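Local coordinates for extracellular solute-binding protein family 1 (Arthrobacter chlorophenolicus, PDB 4R2F) that probably captures sugars outside the cell for an ABC-type transporter and binds the beta-1,3-linked glucose disaccharide laminaribiose, at residues R161-E166 / S288-V293. Residues are numbered along the deposited sequence; the frame is centred on the assembly and turned at random.
Sequences RKSLFE and SGDIVV
Arg-161 and Ile-291 form an antiparallel, non-hydrogen-bonded pair, their CA atoms 4.5 Å apart, where strand 145-161 ends and helix 162-168 begins. One residue on, the Lys-162 N-H bonds to Asp-290 O at 3.0 Å, 161° at the hydrogen. Asp-290 then reaches the first turn of the helix: with CG anti to its backbone N (chi1 -162°), its OD1 accepts the Ser-163 N-H through the syn lone pair at 2.9 Å. OD2 turns to Ser-163 OG and to Arg-161 NH2, although its modelled place is less certain. The guanidinium brings its edge to this oxygen, its plane 63° from that of the carboxylate, in a salt bridge. Ile-291 CG1 lies over one guanidinium face, while CD1 sits 3.6 Å from Arg-161 NH1, which also pairs with Asp-286 and bonds to Trp-266 O. Replacing Arg-161 by a leucine would probably leave Asp-290 and Asp-286 without the positive charge they share. The Lys-162 chain bends at its last two torsions, bringing NZ to 3.2 Å from Gly-289 O, above that carbonyl's plane. Ser-288 OG, itself bonded to Asp-286, accepts the Asp-290 N-H in an ST turn. The carboxylate bound to a first-turn N-H resembles helix N-capping, here supplied by a distant segment; it ties a strand-to-helix junction to the start of strand 291-294 in the mixed sheet of this solute-binding protein.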
loop_
_atom_site.group_PDB
_atom_site.type_symbol
_atom_site.label_atom_id
_atom_site.label_comp_id
_atom_site.label_asym_id
_atom_site.label_seq_id
_atom_site.Cartn_x
_atom_site.Cartn_y
_atom_site.Cartn_z
ATOM N N ARG A 161 8.819 18.963 1.154
ATOM C CA ARG A 161 8.405 20.243 0.633
ATOM C C ARG A 161 9.630 21.159 0.661
ATOM O O ARG A 161 10.164 21.490 1.721
ATOM C CB ARG A 161 7.239 20.788 1.446
ATOM C CG ARG A 161 6.670 22.089 0.927
ATOM C CD ARG A 161 5.492 22.548 1.782
ATOM N NE ARG A 161 4.165 22.066 1.345
ATOM C CZ ARG A 161 3.451 22.564 0.324
ATOM N NH1 ARG A 161 2.244 22.089 0.041
ATOM N NH2 ARG A 161 3.934 23.525 -0.438
ATOM N N LYS A 162 10.083 21.549 -0.516
ATOM C CA LYS A 162 11.316 22.361 -0.641
ATOM C C LYS A 162 11.300 23.646 0.188
ATOM O O LYS A 162 12.281 23.971 0.849
ATOM C CB LYS A 162 11.563 22.744 -2.084
ATOM C CG LYS A 162 11.657 21.576 -3.044
ATOM C CD LYS A 162 11.979 22.042 -4.461
ATOM C CE LYS A 162 10.968 23.052 -4.970
ATOM N NZ LYS A 162 10.809 22.926 -6.432
ATOM N N SER A 163 10.174 24.356 0.182
ATOM C CA SER A 163 10.088 25.635 0.902
ATOM C C SER A 163 10.340 25.456 2.389
ATOM O O SER A 163 10.903 26.322 3.038
ATOM C CB SER A 163 8.727 26.302 0.667
ATOM O OG SER A 163 7.650 25.428 1.008
ATOM N N LEU A 164 9.946 24.317 2.938
ATOM C CA LEU A 164 10.062 24.125 4.375
ATOM C C LEU A 164 11.449 23.705 4.785
ATOM O O LEU A 164 11.882 23.981 5.910
ATOM C CB LEU A 164 9.026 23.097 4.870
ATOM C CG LEU A 164 7.595 23.624 4.786
ATOM C CD1 LEU A 164 6.583 22.593 5.251
ATOM C CD2 LEU A 164 7.459 24.897 5.612
ATOM N N PHE A 165 12.143 23.022 3.886
ATOM C CA PHE A 165 13.538 22.684 4.124
ATOM C C PHE A 165 14.384 23.947 4.004
ATOM O O PHE A 165 15.299 24.152 4.781
ATOM C CB PHE A 165 14.006 21.582 3.173
ATOM C CG PHE A 165 13.725 20.211 3.701
ATOM C CD1 PHE A 165 12.418 19.711 3.714
ATOM C CD2 PHE A 165 14.740 19.459 4.276
ATOM C CE1 PHE A 165 12.152 18.464 4.251
ATOM C CE2 PHE A 165 14.472 18.218 4.821
ATOM C CZ PHE A 165 13.186 17.714 4.798
ATOM N N GLU A 166 14.036 24.804 3.051
ATOM C CA GLU A 166 14.689 26.100 2.891
ATOM C C GLU A 166 14.480 26.984 4.124
ATOM O O GLU A 166 15.419 27.556 4.642
ATOM C CB GLU A 166 14.127 26.774 1.648
ATOM C CG GLU A 166 14.501 28.226 1.443
ATOM C CD GLU A 166 13.951 28.741 0.129
ATOM O OE1 GLU A 166 12.764 28.475 -0.174
ATOM O OE2 GLU A 166 14.713 29.395 -0.607
ATOM N N SER A 288 1.865 23.008 -7.072
ATOM C CA SER A 288 2.833 24.094 -7.215
ATOM C C SER A 288 4.235 23.604 -7.638
ATOM O O SER A 288 4.998 24.385 -8.161
ATOM C CB SER A 288 2.966 24.861 -5.904
ATOM O OG SER A 288 3.492 24.033 -4.867
ATOM N N GLY A 289 4.579 22.336 -7.394
ATOM C CA GLY A 289 5.951 21.850 -7.632
ATOM C C GLY A 289 6.786 21.875 -6.352
ATOM O O GLY A 289 7.941 21.449 -6.342
ATOM N N ASP A 290 6.197 22.356 -5.256
ATOM C CA ASP A 290 6.932 22.467 -3.993
ATOM C C ASP A 290 7.072 21.099 -3.320
ATOM O O ASP A 290 8.052 20.861 -2.620
ATOM C CB ASP A 290 6.265 23.474 -3.053
ATOM C CG ASP A 290 7.173 23.944 -1.947
ATOM O OD1 ASP A 290 8.405 23.973 -2.107
ATOM O OD2 ASP A 290 6.659 24.303 -0.878
ATOM N N ILE A 291 6.121 20.197 -3.565
ATOM C CA ILE A 291 6.149 18.847 -2.977
ATOM C C ILE A 291 6.808 17.895 -3.956
ATOM O O ILE A 291 6.302 17.699 -5.066
ATOM C CB ILE A 291 4.745 18.306 -2.672
ATOM C CG1 ILE A 291 4.051 19.183 -1.621
ATOM C CG2 ILE A 291 4.851 16.864 -2.190
ATOM C CD1 ILE A 291 2.568 18.897 -1.493
ATOM N N VAL A 292 7.907 17.284 -3.513
ATOM C CA VAL A 292 8.827 16.544 -4.368
ATOM C C VAL A 292 9.269 15.217 -3.739
ATOM O O VAL A 292 9.390 15.095 -2.508
ATOM C CB VAL A 292 10.078 17.430 -4.642
ATOM C CG1 VAL A 292 11.188 16.658 -5.333
ATOM C CG2 VAL A 292 9.668 18.653 -5.457
ATOM N N VAL A 293 9.522 14.226 -4.583
ATOM C CA VAL A 293 10.038 12.915 -4.089
ATOM C C VAL A 293 11.450 13.066 -3.560
ATOM O O VAL A 293 12.293 13.701 -4.202
ATOM C CB VAL A 293 9.970 11.837 -5.189
ATOM C CG1 VAL A 293 10.662 10.546 -4.759
ATOM C CG2 VAL A 293 8.517 11.549 -5.529
#